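Local atomic coordinates of beta-glucosidase (Chaetomella raphigera, PDB entry 6JXG), a protein that probably hydrolyses terminal, non-reducing beta-D-glucosyl residues with release of beta-D-glucose, as a secreted family 3 glycoside hydrolase in cellulose degradation. Residues N367-D371 against R372-T376; G505-G508 against Q509-N513; L670-K673 against D674-W678; V557-R560 against H561-A565; V295-D298 against Q299-A303. All coordinates share one frame; numbering follows the deposited sequence.

Contact 1: residues N367-D371 against R372-T376; sequences NSCSD and RGCDT
Cys369 O is approached by two donors of Arg372: its backbone N at 3.0 Å, with an N-H...O angle of 138°, and its NH1 in a weak, bent bond. Together with the disulfide between Cys369 and Cys374 these bonds close a small loop of the family 3 C-terminal domain, between strand 351-355 and helix 396-406. The next turn overlaps the first, for Gly373 N donates to Ser370 O at 2.9 Å, and Gly373 is itself the centre of an inverse gamma turn. Arg372 folds back over the chain because it bends at chi2 and again at chi3 (82°). Asn367 OD1 stands over the centre of one guanidinium face, 3.6 Å above its plane; the hydrogen-bond donor to this oxygen is Phe390 N. Arg372 NH2 is held by a salt bridge to Asp389 and a bond to Ala388 O. With alanine at this place, Asp389 is likely to lose its positive mate, and the water at NE a donor. That water accepts from Arg372 NE at 3.0 Å and from Cys369 N at 3.1 Å. Cys369 SG is bonded to Cys374 SG at 2.2 Å, with a chi3 of 76°.

Contact 2: residues G505-G508 against Q509-N513; sequences GVSG and QESGN
Ser507 and Ser511 meet where the chain turns into helix 511-519, their OG atoms 3.2 Å apart. This is the tight part of the contact: Ser507 OG also lies 3.2 Å from Ser511 CA, and the turn beside it is closed by Ser511 N donating to Gly508 O at 3.0 Å with an N-H...O angle of 154°. The donor stands above the carbonyl plane. Ser507 turns its hydroxyl to the helix start with OG between its own N and carbonyl carbon (chi1 66°), whereas Ser511 OG, anti to the backbone N, is directed to a water and to His378 NE2.

The looser part is bridged by solvent, although every touching residue is buried. One water accepts from Ser507 N and is hydrogen-bonded to Ser511 OG at 2.7 Å. A second donates to Ser507 O at 2.6 Å and accepts from Glu510 N, spanning a gap that the peptide groups leave too wide for a direct bond. Further round, the amide of Gln509 reaches away to Ala71 N through OE1, and Glu510 OE1 takes a nearly straight bond from Asn513 ND2 at 2.8 Å while its OE2 meets Tyr392 OH. Glu510 occupies the N-cap position, and the type I beta turn Gly508-Ser511 completes the connection between strand 498-503 and helix 511-519.

Contact 3: residues L670-K673 against D674-W678; sequences LRRK and DLSYW
Leu670 begins the contact by laying CD2 against Asp674 CB at 4.0 Å and crossing Leu675 at about a right angle, CD1 to CD2. Next, Arg671 takes hold of the Asp674 carboxylate three times. Its backbone N donates to OD2 at 2.8 Å, and its side chain grips side-on, NE to OD2 at 2.9 Å with an almost straight angle of 173°, and NH2 to the syn lone pair of OD1 at 2.9 Å. Bending at chi3 (-61°) brings the guanidinium back to the acid, which lies at its edge; NH1 goes on to Asp188. In return Asp674 N donates to Arg671 O. A leucine in place of Asp674 would probably leave Arg671 N without its acceptor and let the guanidinium turn, with NH1 still paired to Asp188. Arg672 O accepts from Leu675 N at 3.0 Å and from Ser676 OG at 2.8 Å, on opposite faces of its carbonyl plane, while the side chain of Arg672 forms a salt bridge with Asp611. Lys673's extended side chain makes a cation-pi contact with Trp184. The bonds from Asp674 N, Leu675 N and Ser676 N to the carbonyls of Arg671, Arg672 and Lys673 build a short 3-10 turn linking strand 663-671 to strand 677-679 in the fibronectin type III-like domain.

Contact 4: residues V557-R560 against H561-A565; sequences VDYR and HFDQA
Asp558 O comes within 3.2 Å of Phe562 CD2, at the edge of the ring and near its plane, at the start of the short helix 559-564 in the family 3 C-terminal domain. Asp558 is the N-cap residue, and its carbonyl also receives weak bonds from His561 N and Phe562 N. Its side chain does not cap a later turn: OD2 makes a weak bond to the next amide, Tyr559 N, and is held by Thr532 OG1.

Tyr559, the first residue of the helix, takes chi1 69°, which carries its ring off the N-terminal end of the helix to stack on Phe573 and lets its OH reach Asp130 and Leu650 N. The same ring presents its edge to Asp563 OD2, which lies 3.6 Å from Tyr559 CD1, with ring and carboxylate planes 68° apart. The Asp563 carboxylate lies beside Tyr559 O, which is 3.3 Å from Asp563 OD1, two acceptors with no bond between them; OD1 forms a salt bridge with Arg702. Phe562 sends its ring back along the helix, and Tyr540 meets it edge-to-face. Arg560 runs extended from CG to NE, ending at Asp130 and Gln649. Helical bonding is regular further on: Gln564 N donates to Arg560 O at 3.0 Å, and Asp563 N to Tyr559 O at 2.8 Å, with an N-H...O angle of 159°.

Contact 5: residues V295-D298 against Q299-A303; sequences VGQD and QGYPA
Gln299 lies alongside Asp298, the two side chains pointing the same way. Its CG is 3.7 Å from Asp298 OD1, a contact made by the aliphatic part of the chain. Gly300 has a positive phi (74°), and the next residue, Tyr301, packs beside Gln297. The loop leaves helix 278-294 through a Schellman motif at Gly296, and a type I beta turn begins at the same glycine and runs to Gln299.

Tyr301 makes the clearest side-chain contact. Its side chain runs beside that of Gln297, and Gln297 CG makes a CH-pi contact over one face of the ring, 3.9 Å from the centroid and 27° off the normal, while Pro302 CD covers the opposite face toward its rim. Gln297 is extended beyond CG (chi2 -178°), which brings its amide level with the phenol end: NE2 is 3.4 Å from Tyr301 CZ. The angle rules out a bond between NE2 and the hydroxyl, and each has partners outside the loop, NE2 at Asn104 O and Gly149 O, Tyr301 OH at Ile103 O. Near the Tyr301 backbone, a water donates to Gln297 O at 2.7 Å and accepts from Tyr301 N at 3.1 Å.

Along the chain the order is contact 5, contact 1, contact 2, contact 4 and contact 3, each closing before the next opens. Contacts 1, 2 and 4 fall within the family 3 C-terminal range; contacts 1 and 2 are the nearest pair, centres about 16 Å apart, though their closest atoms remain about 8 Å from each other. Helices 511-519 and 559-564 follow one another, yet contacts 2 and 4 have centres about 30 Å apart. Contact 3, in the fibronectin type III-like range, comes within about 9 Å of contact 4 between nearest atoms, while contact 5, after helix 278-294, lies about 46 Å from contact 4 between centres. The five are thus separate local turns and helix ends, spread across a multidomain chain.

Contact 1: residues N367-D371 against R372-T376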
loop_
_atom_site.group_PDB
_atom_site.type_symbol
_atom_site.label_atom_id
_atom_site.label_comp_id
_atom_site.label_asym_id
_atom_site.label_seq_id
_atom_site.Cartn_x
_atom_site.Cartn_y
_atom_site.Cartn_z
ATOM N N ASN A 367 19.208 -9.544 7.499
ATOM C CA ASN A 367 19.519 -8.218 6.941
ATOM C C ASN A 367 20.800 -8.185 6.109
ATOM O O ASN A 367 21.341 -7.108 5.900
ATOM C CB ASN A 367 19.618 -7.192 8.067
ATOM C CG ASN A 367 18.330 -7.042 8.821
ATOM O OD1 ASN A 367 17.243 -6.963 8.229
ATOM N ND2 ASN A 367 18.430 -7.002 10.172
ATOM N N SER A 368 21.221 -9.358 5.601
ATOM C CA SER A 368 22.438 -9.458 4.873
ATOM C C SER A 368 22.399 -8.974 3.467
ATOM O O SER A 368 23.444 -8.835 2.883
ATOM C CB SER A 368 22.976 -10.914 4.880
ATOM O OG SER A 368 22.125 -11.836 4.198
ATOM N N CYS A 369 21.239 -8.690 2.873
ATOM C CA CYS A 369 21.234 -8.156 1.492
ATOM C C CYS A 369 20.841 -6.732 1.605
ATOM O O CYS A 369 19.801 -6.438 2.183
ATOM C CB CYS A 369 20.218 -8.923 0.567
ATOM S SG CYS A 369 20.430 -10.753 0.553
ATOM N N SER A 370 21.611 -5.845 0.982
ATOM C CA SER A 370 21.392 -4.422 1.044
ATOM C C SER A 370 19.979 -4.091 0.535
ATOM O O SER A 370 19.548 -4.576 -0.532
ATOM C CB SER A 370 22.443 -3.742 0.174
ATOM O OG SER A 370 22.225 -2.365 0.132
ATOM N N ASP A 371 19.234 -3.297 1.291
ATOM C CA ASP A 371 17.868 -2.924 0.906
ATOM C C ASP A 371 16.969 -4.128 0.579
ATOM O O ASP A 371 16.027 -4.006 -0.147
ATOM C CB ASP A 371 17.872 -1.933 -0.266
ATOM C CG ASP A 371 18.591 -0.625 0.058
ATOM O OD1 ASP A 371 18.591 -0.223 1.232
ATOM O OD2 ASP A 371 19.066 0.030 -0.888
ATOM N N ARG A 372 17.259 -5.273 1.197
ATOM C CA ARG A 372 16.520 -6.570 1.033
ATOM C C ARG A 372 16.550 -7.039 -0.429
ATOM O O ARG A 372 15.634 -7.758 -0.885
ATOM C CB ARG A 372 15.076 -6.499 1.544
ATOM C CG ARG A 372 14.908 -5.717 2.844
ATOM C CD ARG A 372 15.434 -6.529 4.022
ATOM N NE ARG A 372 16.892 -6.433 4.183
ATOM C CZ ARG A 372 17.538 -5.509 4.847
ATOM N NH1 ARG A 372 18.857 -5.574 4.899
ATOM N NH2 ARG A 372 16.912 -4.565 5.518
ATOM N N GLY A 373 17.637 -6.706 -1.118
ATOM C CA GLY A 373 17.821 -7.018 -2.542
ATOM C C GLY A 373 18.255 -8.440 -2.813
ATOM O O GLY A 373 19.213 -8.693 -3.547
ATOM N N CYS A 374 17.508 -9.387 -2.308
ATOM C CA CYS A 374 17.600 -10.757 -2.732
ATOM C C CYS A 374 16.306 -11.473 -2.320
ATOM O O CYS A 374 15.577 -11.005 -1.393
ATOM C CB CYS A 374 18.819 -11.437 -2.030
ATOM S SG CYS A 374 18.658 -11.729 -0.255
ATOM N N ASP A 375 16.092 -12.682 -2.877
ATOM C CA ASP A 375 14.978 -13.553 -2.456
ATOM C C ASP A 375 15.581 -14.866 -1.965
ATOM O O ASP A 375 15.518 -15.885 -2.651
ATOM C CB ASP A 375 14.025 -13.777 -3.623
ATOM C CG ASP A 375 12.805 -14.635 -3.266
ATOM O OD1 ASP A 375 12.494 -14.761 -2.095
ATOM O OD2 ASP A 375 12.205 -15.251 -4.183
ATOM N N THR A 376 16.211 -14.804 -0.819
ATOM C CA THR A 376 16.981 -15.909 -0.248
ATOM C C THR A 376 16.449 -16.119 1.147
ATOM O O THR A 376 16.272 -15.159 1.916
ATOM C CB THR A 376 18.475 -15.560 -0.190
ATOM O OG1 THR A 376 18.913 -15.351 -1.520
ATOM C CG2 THR A 376 19.273 -16.728 0.368
HETATM O O HOH W 1 18.245 -9.065 3.776
#

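Contact 2: residues G505-G508 against Q509-N513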
loop_
_atom_site.group_PDB
_atom_site.type_symbol
_atom_site.label_atom_id
_atom_site.label_comp_id
_atom_site.label_asym_id
_atom_site.label_seq_id
_atom_site.Cartn_x
_atom_site.Cartn_y
_atom_site.Cartn_z
ATOM N N GLY A 505 1.366 -13.951 1.626
ATOM C CA GLY A 505 1.847 -12.603 1.339
ATOM C C GLY A 505 3.247 -12.316 1.812
ATOM O O GLY A 505 4.063 -13.231 1.897
ATOM N N VAL A 506 3.503 -11.053 2.187
ATOM C CA VAL A 506 4.815 -10.550 2.537
ATOM C C VAL A 506 4.607 -9.621 3.730
ATOM O O VAL A 506 4.082 -8.525 3.622
ATOM C CB VAL A 506 5.557 -9.889 1.357
ATOM C CG1 VAL A 506 6.060 -10.969 0.410
ATOM C CG2 VAL A 506 4.619 -9.022 0.531
ATOM N N SER A 507 4.941 -10.166 4.884
ATOM C CA SER A 507 4.306 -9.761 6.143
ATOM C C SER A 507 5.227 -9.367 7.288
ATOM O O SER A 507 4.780 -9.257 8.425
ATOM C CB SER A 507 3.262 -10.835 6.606
ATOM O OG SER A 507 3.831 -12.091 6.955
ATOM N N GLY A 508 6.488 -9.033 6.995
ATOM C CA GLY A 508 7.312 -8.429 8.014
ATOM C C GLY A 508 7.762 -9.398 9.082
ATOM O O GLY A 508 7.623 -10.641 8.944
ATOM N N GLN A 509 8.223 -8.825 10.201
ATOM C CA GLN A 509 8.968 -9.579 11.222
ATOM C C GLN A 509 8.228 -10.723 11.874
ATOM O O GLN A 509 8.867 -11.747 12.271
ATOM C CB GLN A 509 9.519 -8.645 12.311
ATOM C CG GLN A 509 8.440 -7.979 13.203
ATOM C CD GLN A 509 9.008 -6.845 14.024
ATOM O OE1 GLN A 509 9.745 -6.001 13.509
ATOM N NE2 GLN A 509 8.693 -6.825 15.311
ATOM N N GLU A 510 6.917 -10.542 12.023
ATOM C CA GLU A 510 6.103 -11.583 12.639
ATOM C C GLU A 510 5.503 -12.631 11.682
ATOM O O GLU A 510 4.759 -13.516 12.127
ATOM C CB GLU A 510 5.013 -10.942 13.512
ATOM C CG GLU A 510 5.606 -10.418 14.822
ATOM C CD GLU A 510 5.823 -11.439 15.912
ATOM O OE1 GLU A 510 5.010 -12.424 16.046
ATOM O OE2 GLU A 510 6.817 -11.255 16.655
ATOM N N SER A 511 5.934 -12.605 10.428
ATOM C CA SER A 511 5.421 -13.485 9.358
ATOM C C SER A 511 5.080 -14.922 9.819
ATOM O O SER A 511 3.930 -15.369 9.725
ATOM C CB SER A 511 6.446 -13.536 8.186
ATOM O OG SER A 511 6.008 -14.392 7.143
ATOM N N GLY A 512 6.090 -15.650 10.255
ATOM C CA GLY A 512 5.937 -17.054 10.588
ATOM C C GLY A 512 4.998 -17.291 11.770
ATOM O O GLY A 512 4.316 -18.344 11.816
ATOM N N ASN A 513 4.904 -16.336 12.701
ATOM C CA ASN A 513 3.855 -16.430 13.760
ATOM C C ASN A 513 2.429 -16.277 13.230
ATOM O O ASN A 513 1.509 -17.106 13.526
ATOM C CB ASN A 513 4.127 -15.463 14.909
ATOM C CG ASN A 513 5.217 -15.981 15.830
ATOM O OD1 ASN A 513 5.395 -17.195 15.966
ATOM N ND2 ASN A 513 5.889 -15.091 16.502
HETATM O O HOH W 2 6.128 -12.849 4.875
HETATM O O HOH W 3 4.907 -8.685 10.987
#

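Contact 3: residues L670-K673 against D674-W678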
loop_
_atom_site.group_PDB
_atom_site.type_symbol
_atom_site.label_atom_id
_atom_site.label_comp_id
_atom_site.label_asym_id
_atom_site.label_seq_id
_atom_site.Cartn_x
_atom_site.Cartn_y
_atom_site.Cartn_z
ATOM N N LEU A 670 -22.045 5.209 2.309
ATOM C CA LEU A 670 -21.679 5.674 1.001
ATOM C C LEU A 670 -21.563 7.197 0.962
ATOM O O LEU A 670 -22.482 7.945 1.395
ATOM C CB LEU A 670 -22.691 5.224 -0.064
ATOM C CG LEU A 670 -22.754 3.733 -0.284
ATOM C CD1 LEU A 670 -24.054 3.371 -1.034
ATOM C CD2 LEU A 670 -21.544 3.292 -1.101
ATOM N N ARG A 671 -20.412 7.651 0.500
ATOM C CA ARG A 671 -20.203 9.076 0.269
ATOM C C ARG A 671 -20.847 9.456 -1.057
ATOM O O ARG A 671 -20.984 8.627 -1.947
ATOM C CB ARG A 671 -18.694 9.372 0.203
ATOM C CG ARG A 671 -17.925 9.132 1.499
ATOM C CD ARG A 671 -16.442 9.138 1.243
ATOM N NE ARG A 671 -16.062 8.064 0.301
ATOM C CZ ARG A 671 -14.806 7.854 -0.050
ATOM N NH1 ARG A 671 -13.818 8.585 0.470
ATOM N NH2 ARG A 671 -14.543 6.945 -0.941
ATOM N N ARG A 672 -21.178 10.707 -1.245
ATOM C CA ARG A 672 -21.648 11.138 -2.536
ATOM C C ARG A 672 -20.695 10.749 -3.648
ATOM O O ARG A 672 -21.112 10.327 -4.723
ATOM C CB ARG A 672 -21.879 12.696 -2.517
ATOM C CG ARG A 672 -22.294 13.263 -3.861
ATOM C CD ARG A 672 -23.093 14.616 -3.829
ATOM N NE ARG A 672 -23.079 15.173 -2.518
ATOM C CZ ARG A 672 -24.068 15.382 -1.674
ATOM N NH1 ARG A 672 -25.339 15.234 -1.934
ATOM N NH2 ARG A 672 -23.711 15.823 -0.506
ATOM N N LYS A 673 -19.377 10.910 -3.409
ATOM C CA LYS A 673 -18.349 10.549 -4.386
ATOM C C LYS A 673 -18.426 9.084 -4.792
ATOM O O LYS A 673 -18.105 8.747 -5.907
ATOM C CB LYS A 673 -16.938 10.847 -3.830
ATOM C CG LYS A 673 -15.909 10.868 -4.929
ATOM C CD LYS A 673 -14.506 11.250 -4.378
ATOM C CE LYS A 673 -13.486 11.414 -5.473
ATOM N NZ LYS A 673 -12.110 11.767 -5.003
ATOM N N ASP A 674 -18.844 8.235 -3.878
ATOM C CA ASP A 674 -18.880 6.795 -4.133
ATOM C C ASP A 674 -19.942 6.438 -5.177
ATOM O O ASP A 674 -19.868 5.360 -5.792
ATOM C CB ASP A 674 -19.151 6.052 -2.833
ATOM C CG ASP A 674 -17.988 6.130 -1.867
ATOM O OD1 ASP A 674 -16.863 6.075 -2.410
ATOM O OD2 ASP A 674 -18.203 6.278 -0.612
ATOM N N LEU A 675 -20.883 7.365 -5.358
ATOM C CA LEU A 675 -21.997 7.233 -6.277
ATOM C C LEU A 675 -21.902 8.174 -7.461
ATOM O O LEU A 675 -22.889 8.348 -8.191
ATOM C CB LEU A 675 -23.314 7.498 -5.544
ATOM C CG LEU A 675 -23.587 6.553 -4.382
ATOM C CD1 LEU A 675 -24.759 7.063 -3.574
ATOM C CD2 LEU A 675 -23.844 5.129 -4.837
ATOM N N SER A 676 -20.691 8.640 -7.761
ATOM C CA SER A 676 -20.450 9.609 -8.814
ATOM C C SER A 676 -19.498 9.098 -9.857
ATOM O O SER A 676 -18.832 8.015 -9.728
ATOM C CB SER A 676 -19.835 10.878 -8.212
ATOM O OG SER A 676 -20.722 11.446 -7.283
ATOM N N TYR A 677 -19.397 9.882 -10.890
ATOM C CA TYR A 677 -18.415 9.644 -11.944
ATOM C C TYR A 677 -17.885 10.980 -12.389
ATOM O O TYR A 677 -18.579 12.028 -12.217
ATOM C CB TYR A 677 -19.010 8.839 -13.102
ATOM C CG TYR A 677 -20.056 9.619 -13.924
ATOM C CD1 TYR A 677 -19.679 10.454 -14.968
ATOM C CD2 TYR A 677 -21.377 9.567 -13.576
ATOM C CE1 TYR A 677 -20.607 11.180 -15.697
ATOM C CE2 TYR A 677 -22.341 10.277 -14.298
ATOM C CZ TYR A 677 -21.965 11.072 -15.347
ATOM O OH TYR A 677 -22.968 11.752 -16.013
ATOM N N TRP A 678 -16.698 10.963 -12.975
ATOM C CA TRP A 678 -16.094 12.157 -13.547
ATOM C C TRP A 678 -16.538 12.391 -15.005
ATOM O O TRP A 678 -16.259 11.560 -15.888
ATOM C CB TRP A 678 -14.571 12.080 -13.525
ATOM C CG TRP A 678 -13.929 13.321 -14.003
ATOM C CD1 TRP A 678 -13.500 13.549 -15.264
ATOM C CD2 TRP A 678 -13.649 14.550 -13.263
ATOM N NE1 TRP A 678 -12.894 14.797 -15.363
ATOM C CE2 TRP A 678 -12.991 15.432 -14.155
ATOM C CE3 TRP A 678 -13.831 14.958 -11.940
ATOM C CZ2 TRP A 678 -12.591 16.724 -13.794
ATOM C CZ3 TRP A 678 -13.408 16.230 -11.564
ATOM C CH2 TRP A 678 -12.759 17.111 -12.504
#

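Contact 4: residues V557-R560 against H561-A565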
loop_
_atom_site.group_PDB
_atom_site.type_symbol
_atom_site.label_atom_id
_atom_site.label_comp_id
_atom_site.label_asym_id
_atom_site.label_seq_id
_atom_site.Cartn_x
_atom_site.Cartn_y
_atom_site.Cartn_z
ATOM N N VAL A 557 -9.002 -1.914 -15.024
ATOM C CA VAL A 557 -7.784 -2.413 -14.448
ATOM C C VAL A 557 -8.174 -3.457 -13.395
ATOM O O VAL A 557 -9.208 -3.334 -12.743
ATOM C CB VAL A 557 -7.066 -1.222 -13.856
ATOM C CG1 VAL A 557 -6.181 -1.577 -12.743
ATOM C CG2 VAL A 557 -6.309 -0.478 -14.949
ATOM N N ASP A 558 -7.380 -4.506 -13.288
ATOM C CA ASP A 558 -7.666 -5.620 -12.442
ATOM C C ASP A 558 -9.109 -6.149 -12.696
ATOM O O ASP A 558 -9.512 -6.315 -13.853
ATOM C CB ASP A 558 -7.341 -5.310 -10.947
ATOM C CG ASP A 558 -7.184 -6.571 -10.099
ATOM O OD1 ASP A 558 -6.082 -7.224 -10.005
ATOM O OD2 ASP A 558 -8.217 -6.906 -9.508
ATOM N N TYR A 559 -9.880 -6.394 -11.646
ATOM C CA TYR A 559 -11.194 -7.061 -11.791
ATOM C C TYR A 559 -12.186 -6.323 -12.674
ATOM O O TYR A 559 -13.078 -6.941 -13.245
ATOM C CB TYR A 559 -11.848 -7.381 -10.427
ATOM C CG TYR A 559 -12.328 -6.170 -9.626
ATOM C CD1 TYR A 559 -13.650 -5.821 -9.606
ATOM C CD2 TYR A 559 -11.425 -5.389 -8.885
ATOM C CE1 TYR A 559 -14.116 -4.722 -8.916
ATOM C CE2 TYR A 559 -11.896 -4.353 -8.131
ATOM C CZ TYR A 559 -13.231 -3.978 -8.185
ATOM O OH TYR A 559 -13.676 -2.879 -7.470
ATOM N N ARG A 560 -12.076 -4.997 -12.729
ATOM C CA ARG A 560 -12.889 -4.186 -13.642
ATOM C C ARG A 560 -12.739 -4.670 -15.092
ATOM O O ARG A 560 -13.725 -4.740 -15.824
ATOM C CB ARG A 560 -12.459 -2.722 -13.542
ATOM C CG ARG A 560 -12.757 -2.047 -12.197
ATOM C CD ARG A 560 -11.915 -0.753 -12.043
ATOM N NE ARG A 560 -12.564 0.198 -11.122
ATOM C CZ ARG A 560 -12.563 0.094 -9.795
ATOM N NH1 ARG A 560 -11.895 -0.897 -9.241
ATOM N NH2 ARG A 560 -13.302 0.932 -9.033
ATOM N N HIS A 561 -11.522 -5.013 -15.485
ATOM C CA HIS A 561 -11.265 -5.616 -16.792
ATOM C C HIS A 561 -11.811 -7.011 -16.955
ATOM O O HIS A 561 -12.491 -7.312 -17.965
ATOM C CB HIS A 561 -9.781 -5.583 -17.123
ATOM C CG HIS A 561 -9.395 -6.392 -18.313
ATOM N ND1 HIS A 561 -9.741 -6.064 -19.608
ATOM C CD2 HIS A 561 -8.632 -7.505 -18.397
ATOM C CE1 HIS A 561 -9.231 -6.964 -20.434
ATOM N NE2 HIS A 561 -8.544 -7.839 -19.722
ATOM N N PHE A 562 -11.520 -7.861 -15.999
ATOM C CA PHE A 562 -12.028 -9.251 -16.058
ATOM C C PHE A 562 -13.547 -9.198 -16.186
ATOM O O PHE A 562 -14.128 -9.970 -17.014
ATOM C CB PHE A 562 -11.577 -10.088 -14.869
ATOM C CG PHE A 562 -10.110 -10.395 -14.868
ATOM C CD1 PHE A 562 -9.651 -11.623 -15.267
ATOM C CD2 PHE A 562 -9.161 -9.423 -14.472
ATOM C CE1 PHE A 562 -8.322 -11.926 -15.266
ATOM C CE2 PHE A 562 -7.793 -9.702 -14.537
ATOM C CZ PHE A 562 -7.370 -10.967 -14.920
ATOM N N ASP A 563 -14.182 -8.318 -15.389
ATOM C CA ASP A 563 -15.632 -8.227 -15.395
ATOM C C ASP A 563 -16.106 -7.684 -16.782
ATOM O O ASP A 563 -16.988 -8.267 -17.427
ATOM C CB ASP A 563 -16.161 -7.313 -14.259
ATOM C CG ASP A 563 -15.901 -7.853 -12.894
ATOM O OD1 ASP A 563 -15.521 -9.039 -12.763
ATOM O OD2 ASP A 563 -16.155 -7.108 -11.889
ATOM N N GLN A 564 -15.519 -6.605 -17.255
ATOM C CA GLN A 564 -16.005 -5.945 -18.508
ATOM C C GLN A 564 -15.791 -6.828 -19.743
ATOM O O GLN A 564 -16.563 -6.809 -20.683
ATOM C CB GLN A 564 -15.280 -4.619 -18.743
ATOM C CG GLN A 564 -15.701 -3.856 -20.023
ATOM C CD GLN A 564 -17.191 -3.549 -20.101
ATOM O OE1 GLN A 564 -17.783 -3.511 -21.198
ATOM N NE2 GLN A 564 -17.812 -3.296 -18.955
ATOM N N ALA A 565 -14.733 -7.585 -19.733
ATOM C CA ALA A 565 -14.388 -8.418 -20.841
ATOM C C ALA A 565 -14.902 -9.827 -20.684
ATOM O O ALA A 565 -14.646 -10.650 -21.548
ATOM C CB ALA A 565 -12.871 -8.437 -20.957
#

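Contact 5: residues V295-D298 against Q299-A303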
loop_
_atom_site.group_PDB
_atom_site.type_symbol
_atom_site.label_atom_id
_atom_site.label_comp_id
_atom_site.label_asym_id
_atom_site.label_seq_id
_atom_site.Cartn_x
_atom_site.Cartn_y
_atom_site.Cartn_z
ATOM N N VAL A 295 0.641 19.236 12.493
ATOM C CA VAL A 295 0.812 18.068 13.345
ATOM C C VAL A 295 1.466 18.339 14.716
ATOM O O VAL A 295 1.675 17.386 15.436
ATOM C CB VAL A 295 1.509 16.878 12.634
ATOM C CG1 VAL A 295 0.930 16.691 11.239
ATOM C CG2 VAL A 295 2.976 17.038 12.540
ATOM N N GLY A 296 1.761 19.609 15.039
ATOM C CA GLY A 296 2.250 20.035 16.364
ATOM C C GLY A 296 3.712 19.754 16.643
ATOM O O GLY A 296 4.101 19.583 17.813
ATOM N N GLN A 297 4.553 19.745 15.630
ATOM C CA GLN A 297 5.938 19.402 15.853
ATOM C C GLN A 297 6.821 20.575 16.406
ATOM O O GLN A 297 8.037 20.402 16.668
ATOM C CB GLN A 297 6.599 18.858 14.602
ATOM C CG GLN A 297 5.994 17.523 14.180
ATOM C CD GLN A 297 6.644 16.927 12.987
ATOM O OE1 GLN A 297 7.404 17.563 12.272
ATOM N NE2 GLN A 297 6.314 15.695 12.745
ATOM N N ASP A 298 6.218 21.742 16.521
ATOM C CA ASP A 298 6.937 22.944 16.895
ATOM C C ASP A 298 7.173 23.020 18.373
ATOM O O ASP A 298 7.989 23.869 18.783
ATOM C CB ASP A 298 6.143 24.200 16.467
ATOM C CG ASP A 298 4.808 24.240 17.033
ATOM O OD1 ASP A 298 4.460 25.253 17.678
ATOM O OD2 ASP A 298 4.050 23.266 16.853
ATOM N N GLN A 299 6.470 22.197 19.160
ATOM C CA GLN A 299 6.686 22.120 20.618
ATOM C C GLN A 299 7.031 20.694 21.000
ATOM O O GLN A 299 6.214 19.796 20.765
ATOM C CB GLN A 299 5.434 22.476 21.465
ATOM C CG GLN A 299 4.313 23.355 20.871
ATOM C CD GLN A 299 3.054 22.591 20.356
ATOM O OE1 GLN A 299 3.115 21.408 19.972
ATOM N NE2 GLN A 299 1.915 23.292 20.323
ATOM N N GLY A 300 8.199 20.501 21.590
ATOM C CA GLY A 300 8.477 19.302 22.368
ATOM C C GLY A 300 8.699 18.058 21.508
ATOM O O GLY A 300 8.505 16.927 21.985
ATOM N N TYR A 301 9.153 18.243 20.280
ATOM C CA TYR A 301 9.526 17.079 19.456
ATOM C C TYR A 301 10.889 16.521 19.797
ATOM O O TYR A 301 11.875 17.289 19.987
ATOM C CB TYR A 301 9.499 17.476 17.971
ATOM C CG TYR A 301 9.008 16.379 17.066
ATOM C CD1 TYR A 301 9.857 15.792 16.169
ATOM C CD2 TYR A 301 7.691 15.975 17.091
ATOM C CE1 TYR A 301 9.430 14.801 15.318
ATOM C CE2 TYR A 301 7.260 14.939 16.274
ATOM C CZ TYR A 301 8.134 14.399 15.353
ATOM O OH TYR A 301 7.754 13.406 14.529
ATOM N N PRO A 302 11.034 15.189 19.787
ATOM C CA PRO A 302 12.404 14.630 19.952
ATOM C C PRO A 302 13.452 15.034 18.894
ATOM O O PRO A 302 13.100 15.416 17.772
ATOM C CB PRO A 302 12.180 13.130 19.943
ATOM C CG PRO A 302 10.759 12.985 20.431
ATOM C CD PRO A 302 10.005 14.145 19.826
ATOM N N ALA A 303 14.709 14.943 19.299
ATOM C CA ALA A 303 15.880 15.250 18.459
ATOM C C ALA A 303 16.344 13.976 17.770
ATOM O O ALA A 303 16.062 12.929 18.245
ATOM C CB ALA A 303 17.009 15.726 19.387
HETATM O O HOH W 4 9.682 20.951 18.798
#